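PDB 2NNN: probable transcriptional regulator from Pseudomonas aeruginosa, which probably binds DNA as a dimeric transcription factor of the MarR family, with a winged helix-turn-helix fold. Local coordinates for residues Thr39-Leu44 and Ala108-Ala113; Gln119-Ala122 and Glu128-Thr131. All blocks are in the same frame, centred on the assembly; numbering follows the deposited sequence.

Interaction 1 of 2, residues Thr39-Leu44 and Ala108-Ala113; sequences TQWAAL and AGLAAA
Trp41 reaches out from one helix and lays the far end of its indole against the backbone of another, at Gly109. The two helix segments run at 124° to each other with axes 12.2 Å apart at their closest, a wide separation that this one large side chain spans. Its CG stands anti to the backbone N (chi1 175°), which sets it beside the carbonyl carbon, and from there the indole bridges the gap to Gly109 and Ala113. The six-membered ring leads: Trp41 CH2 comes to 3.4 Å from Gly109 C, and Trp41 CZ3 lies 3.9 Å from Gly109 CA. Gly109 has no side chain, and Trp41 CH2 rests on its main chain, on C and CA. The helix is kinked here too, since the amides of Ala111 and Ala112 have no bond to the preceding turn, although Ala113 N still bonds to Gly109 O.

One turn further on, the methyl of Ala113 meets the indole obliquely, with Ala113 CB 3.5 Å from Trp41 NE1 and 3.6 Å from Trp41 CZ2. Leu110 starts out away from Trp41, but its side chain bends back far enough to bring Leu110 CD2 to 4.4 Å from Trp41 CZ2, a looser touch. Ile32, Asn34 and Leu106 also pack on Trp41, while Val72 of helix 66-78 touches Thr39 and Ala43 from the same helix as the tryptophan. The contact thus joins a helix of the winged helix-turn-helix domain to the long helix 100-121 leading toward the dimer interface. Its chemistry is that of van der Waals packing between an aromatic ring, a methyl group, bare backbone and, more loosely, a leucine branch, so the fit depends on shape rather than on paired charges.

Interaction 2 of 2, residues Gln119-Ala122 and Glu128-Thr131; sequences QALA and EQET
Leu121 and Gln129 face each other across the turn between helices 100-121 and 126-137, with their CA atoms 6.5 Å apart, the nearest pair between segments 119-122 and 128-131. Each side chain leaves its backbone toward the other segment. Gln129 is extended beyond CG (chi2 -172°), which carries its amide back across the turn to the end of the preceding helix. There Leu121 CB and CD1 sit over one face of the amide: Gln129 CD is 3.5 Å from Leu121 CB, and Gln129 OE1 is 3.6 Å from Leu121 CD1. Gln129 NE2 lies 3.1 Å from Leu121 O, which stands well out of the amide plane. Gln129 NE2 donates a hydrogen bond to Leu124 O, within the connecting turn, and this bond helps fix the rotation of the amide.

Leu121 is buried, and its side chain also packs on Leu132 and Arg133 of helix 126-137 and on Ile13 of the second subunit. Next to Gln129 in the chain, Glu128 forms a salt bridge to Arg138 of the second subunit, which places the turn at the subunit interface. The contact therefore combines two kinds of chemistry: aliphatic carbons of Leu121 cover an amide face, while the amide nitrogen is held by the carbonyl of Leu124, tying the start of helix 126-137 to the connection that precedes it.

Helix 100-121 connects the two contacts: interaction 1 uses its middle and interaction 2 its C-terminal end, with centres 19 Å apart and nearest atoms about 7 Å apart, so they do not touch. The centre of interaction 1 is about 7 Å from the centre of the chain, where the helix meets the winged helix-turn-helix domain; that of interaction 2 is about 18 Å from it, among the helices that pair with the second subunit. Leu9 of the second subunit packs on Ala42, a neighbour of Trp41 in the chain, and Ile13 of the second subunit packs on Leu121. One long helix thus passes from the probable DNA-binding domain to the dimer interface, as in other MarR-family proteins.

Interaction 1 of 2, residues Thr39-Leu44 and Ala108-Ala113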
ATOM      1  N   THR A  39      -6.647   3.941  -7.637  1.00 33.69           N
ATOM      2  CA  THR A  39      -6.559   2.911  -8.688  1.00 33.67           C
ATOM      3  C   THR A  39      -7.603   3.160  -9.754  1.00 34.30           C
ATOM      4  O   THR A  39      -7.330   2.994 -10.948  1.00 34.90           O
ATOM      5  CB  THR A  39      -6.673   1.469  -8.134  1.00 33.58           C
ATOM      6  OG1 THR A  39      -7.800   1.366  -7.263  1.00 33.84           O
ATOM      7  CG2 THR A  39      -5.433   1.111  -7.330  1.00 33.46           C
ATOM      8  N   GLN A  40      -8.793   3.589  -9.330  1.00 34.29           N
ATOM      9  CA  GLN A  40      -9.808   4.046 -10.270  1.00 34.56           C
ATOM     10  C   GLN A  40      -9.275   5.126 -11.208  1.00 34.07           C
ATOM     11  O   GLN A  40      -9.550   5.090 -12.402  1.00 34.86           O
ATOM     12  CB  GLN A  40     -11.074   4.513  -9.543  1.00 34.42           C
ATOM     13  CG  GLN A  40     -11.975   3.351  -9.140  1.00 34.36           C
ATOM     14  CD  GLN A  40     -13.037   3.733  -8.126  1.00 35.78           C
ATOM     15  OE1 GLN A  40     -13.376   4.907  -7.962  1.00 35.04           O
ATOM     16  NE2 GLN A  40     -13.575   2.730  -7.441  1.00 35.92           N
ATOM     17  N   TRP A  41      -8.478   6.040 -10.663  1.00 33.28           N
ATOM     18  CA  TRP A  41      -7.870   7.156 -11.409  1.00 32.77           C
ATOM     19  C   TRP A  41      -6.772   6.655 -12.337  1.00 32.63           C
ATOM     20  O   TRP A  41      -6.684   7.093 -13.489  1.00 33.54           O
ATOM     21  CB  TRP A  41      -7.305   8.210 -10.434  1.00 31.56           C
ATOM     22  CG  TRP A  41      -6.549   9.351 -11.109  1.00 32.02           C
ATOM     23  CD1 TRP A  41      -5.191   9.570 -11.084  1.00 31.33           C
ATOM     24  CD2 TRP A  41      -7.111  10.439 -11.886  1.00 31.66           C
ATOM     25  NE1 TRP A  41      -4.881  10.712 -11.794  1.00 32.01           N
ATOM     26  CE2 TRP A  41      -6.036  11.259 -12.300  1.00 30.96           C
ATOM     27  CE3 TRP A  41      -8.415  10.792 -12.273  1.00 31.38           C
ATOM     28  CZ2 TRP A  41      -6.225  12.398 -13.098  1.00 31.32           C
ATOM     29  CZ3 TRP A  41      -8.599  11.934 -13.060  1.00 30.66           C
ATOM     30  CH2 TRP A  41      -7.511  12.718 -13.461  1.00 30.06           C
ATOM     31  N   ALA A  42      -5.941   5.744 -11.829  1.00 32.49           N
ATOM     32  CA  ALA A  42      -4.846   5.127 -12.590  1.00 32.53           C
ATOM     33  C   ALA A  42      -5.359   4.430 -13.851  1.00 32.70           C
ATOM     34  O   ALA A  42      -4.796   4.615 -14.932  1.00 32.84           O
ATOM     35  CB  ALA A  42      -4.078   4.129 -11.719  1.00 32.04           C
ATOM     36  N   ALA A  43      -6.407   3.621 -13.696  1.00 32.87           N
ATOM     37  CA  ALA A  43      -7.059   2.959 -14.833  1.00 33.66           C
ATOM     38  C   ALA A  43      -7.645   3.970 -15.797  1.00 34.22           C
ATOM     39  O   ALA A  43      -7.545   3.788 -16.989  1.00 34.91           O
ATOM     40  CB  ALA A  43      -8.135   2.012 -14.367  1.00 33.42           C
ATOM     41  N   LEU A  44      -8.245   5.039 -15.279  1.00 34.94           N
ATOM     42  CA  LEU A  44      -8.806   6.102 -16.137  1.00 35.36           C
ATOM     43  C   LEU A  44      -7.691   6.782 -16.943  1.00 35.36           C
ATOM     44  O   LEU A  44      -7.792   6.925 -18.165  1.00 35.64           O
ATOM     45  CB  LEU A  44      -9.527   7.156 -15.286  1.00 34.72           C
ATOM     46  CG  LEU A  44     -10.440   8.123 -16.021  1.00 35.41           C
ATOM     47  CD1 LEU A  44     -11.840   7.506 -16.188  1.00 37.67           C
ATOM     48  CD2 LEU A  44     -10.522   9.455 -15.281  1.00 35.64           C
ATOM     49  N   ALA A 108     -10.737  17.120 -16.209  1.00 34.40           N
ATOM     50  CA  ALA A 108     -11.218  17.882 -15.051  1.00 33.19           C
ATOM     51  C   ALA A 108     -10.445  17.496 -13.790  1.00 32.97           C
ATOM     52  O   ALA A 108     -10.403  18.264 -12.836  1.00 32.43           O
ATOM     53  CB  ALA A 108     -12.714  17.676 -14.850  1.00 32.31           C
ATOM     54  N   GLY A 109      -9.819  16.309 -13.811  1.00 32.53           N
ATOM     55  CA  GLY A 109      -9.060  15.795 -12.682  1.00 31.92           C
ATOM     56  C   GLY A 109      -7.566  16.063 -12.702  1.00 32.09           C
ATOM     57  O   GLY A 109      -6.912  15.892 -11.687  1.00 32.33           O
ATOM     58  N   LEU A 110      -7.023  16.488 -13.841  1.00 32.09           N
ATOM     59  CA  LEU A 110      -5.569  16.656 -13.988  1.00 32.47           C
ATOM     60  C   LEU A 110      -4.946  17.601 -12.950  1.00 32.09           C
ATOM     61  O   LEU A 110      -3.986  17.227 -12.286  1.00 32.46           O
ATOM     62  CB  LEU A 110      -5.160  17.092 -15.420  1.00 32.28           C
ATOM     63  CG  LEU A 110      -5.323  16.180 -16.654  1.00 34.38           C
ATOM     64  CD1 LEU A 110      -4.653  16.825 -17.849  1.00 33.12           C
ATOM     65  CD2 LEU A 110      -4.761  14.766 -16.469  1.00 35.22           C
ATOM     66  N   ALA A 111      -5.467  18.817 -12.829  1.00 31.69           N
ATOM     67  CA  ALA A 111      -4.920  19.801 -11.871  1.00 31.83           C
ATOM     68  C   ALA A 111      -4.790  19.240 -10.444  1.00 31.31           C
ATOM     69  O   ALA A 111      -3.750  19.355  -9.818  1.00 31.58           O
ATOM     70  CB  ALA A 111      -5.775  21.075 -11.861  1.00 31.06           C
ATOM     71  N   ALA A 112      -5.870  18.656  -9.943  1.00 31.34           N
ATOM     72  CA  ALA A 112      -5.899  18.030  -8.621  1.00 31.33           C
ATOM     73  C   ALA A 112      -4.912  16.838  -8.494  1.00 31.11           C
ATOM     74  O   ALA A 112      -4.175  16.745  -7.513  1.00 31.35           O
ATOM     75  CB  ALA A 112      -7.332  17.603  -8.277  1.00 31.15           C
ATOM     76  N   ALA A 113      -4.884  15.945  -9.478  1.00 30.56           N
ATOM     77  CA  ALA A 113      -3.925  14.831  -9.450  1.00 30.97           C
ATOM     78  C   ALA A 113      -2.474  15.329  -9.435  1.00 31.35           C
ATOM     79  O   ALA A 113      -1.622  14.761  -8.742  1.00 31.09           O
ATOM     80  CB  ALA A 113      -4.146  13.894 -10.589  1.00 30.07           C
TER

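Interaction 2 of 2, residues Gln119-Ala122 and Glu128-Thr131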
ATOM      1  N   GLN A 119       2.073  17.587  -3.308  1.00 36.09           N
ATOM      2  CA  GLN A 119       1.950  17.543  -1.843  1.00 36.04           C
ATOM      3  C   GLN A 119       2.603  16.291  -1.249  1.00 35.86           C
ATOM      4  O   GLN A 119       3.279  16.369  -0.208  1.00 36.09           O
ATOM      5  CB  GLN A 119       0.480  17.557  -1.433  1.00 35.69           C
ATOM      6  CG  GLN A 119      -0.219  18.882  -1.604  1.00 36.80           C
ATOM      7  CD  GLN A 119      -1.701  18.836  -1.208  1.00 37.69           C
ATOM      8  OE1 GLN A 119      -2.478  19.736  -1.564  1.00 38.54           O
ATOM      9  NE2 GLN A 119      -2.098  17.789  -0.473  1.00 38.33           N
ATOM     10  N   ALA A 120       2.384  15.139  -1.892  1.00 35.05           N
ATOM     11  CA  ALA A 120       3.036  13.896  -1.498  1.00 35.03           C
ATOM     12  C   ALA A 120       4.550  14.082  -1.385  1.00 35.31           C
ATOM     13  O   ALA A 120       5.179  13.587  -0.440  1.00 34.67           O
ATOM     14  CB  ALA A 120       2.697  12.754  -2.475  1.00 34.11           C
ATOM     15  N   LEU A 121       5.120  14.811  -2.343  1.00 35.70           N
ATOM     16  CA  LEU A 121       6.563  14.975  -2.415  1.00 36.72           C
ATOM     17  C   LEU A 121       7.065  16.230  -1.713  1.00 37.80           C
ATOM     18  O   LEU A 121       8.270  16.404  -1.557  1.00 38.15           O
ATOM     19  CB  LEU A 121       7.040  14.947  -3.872  1.00 36.55           C
ATOM     20  CG  LEU A 121       6.821  13.641  -4.653  1.00 35.43           C
ATOM     21  CD1 LEU A 121       7.163  13.851  -6.097  1.00 35.26           C
ATOM     22  CD2 LEU A 121       7.637  12.523  -4.086  1.00 35.58           C
ATOM     23  N   ALA A 122       6.144  17.079  -1.259  1.00 38.62           N
ATOM     24  CA  ALA A 122       6.487  18.387  -0.693  1.00 40.18           C
ATOM     25  C   ALA A 122       7.605  18.417   0.374  1.00 40.87           C
ATOM     26  O   ALA A 122       8.395  19.362   0.365  1.00 41.50           O
ATOM     27  CB  ALA A 122       5.230  19.108  -0.182  1.00 39.85           C
ATOM     28  N   GLU A 128      15.936  16.160  -4.300  1.00 48.52           N
ATOM     29  CA  GLU A 128      15.656  14.967  -3.503  1.00 48.43           C
ATOM     30  C   GLU A 128      14.519  14.119  -4.075  1.00 48.52           C
ATOM     31  O   GLU A 128      14.564  12.890  -4.002  1.00 48.55           O
ATOM     32  CB  GLU A 128      15.315  15.357  -2.069  1.00 48.51           C
ATOM     33  CG  GLU A 128      16.488  15.868  -1.248  1.00 48.74           C
ATOM     34  CD  GLU A 128      16.085  16.213   0.165  1.00 48.35           C
ATOM     35  OE1 GLU A 128      15.124  16.989   0.345  1.00 49.20           O
ATOM     36  OE2 GLU A 128      16.724  15.706   1.100  1.00 47.69           O
ATOM     37  N   GLN A 129      13.509  14.790  -4.628  1.00 48.53           N
ATOM     38  CA  GLN A 129      12.381  14.148  -5.294  1.00 48.60           C
ATOM     39  C   GLN A 129      12.853  13.267  -6.436  1.00 49.17           C
ATOM     40  O   GLN A 129      12.403  12.127  -6.567  1.00 49.36           O
ATOM     41  CB  GLN A 129      11.383  15.205  -5.792  1.00 48.60           C
ATOM     42  CG  GLN A 129      10.750  15.995  -4.654  1.00 48.09           C
ATOM     43  CD  GLN A 129       9.624  16.910  -5.082  1.00 47.60           C
ATOM     44  OE1 GLN A 129       9.139  16.843  -6.207  1.00 46.58           O
ATOM     45  NE2 GLN A 129       9.189  17.766  -4.171  1.00 45.72           N
ATOM     46  N   GLU A 130      13.776  13.797  -7.234  1.00 49.84           N
ATOM     47  CA  GLU A 130      14.390  13.082  -8.359  1.00 50.91           C
ATOM     48  C   GLU A 130      15.196  11.847  -7.909  1.00 50.75           C
ATOM     49  O   GLU A 130      15.086  10.767  -8.504  1.00 50.78           O
ATOM     50  CB  GLU A 130      15.262  14.053  -9.171  1.00 51.20           C
ATOM     51  CG  GLU A 130      15.559  13.616 -10.613  1.00 54.71           C
ATOM     52  CD  GLU A 130      16.854  12.804 -10.765  1.00 59.24           C
ATOM     53  OE1 GLU A 130      17.760  12.920  -9.899  1.00 60.79           O
ATOM     54  OE2 GLU A 130      16.975  12.053 -11.768  1.00 61.35           O
ATOM     55  N   THR A 131      16.002  12.013  -6.861  1.00 50.67           N
ATOM     56  CA  THR A 131      16.740  10.911  -6.258  1.00 50.68           C
ATOM     57  C   THR A 131      15.776   9.835  -5.761  1.00 50.90           C
ATOM     58  O   THR A 131      15.970   8.654  -6.023  1.00 51.27           O
ATOM     59  CB  THR A 131      17.592  11.390  -5.065  1.00 50.67           C
ATOM     60  OG1 THR A 131      18.461  12.441  -5.492  1.00 50.37           O
ATOM     61  CG2 THR A 131      18.416  10.245  -4.481  1.00 49.80           C
TER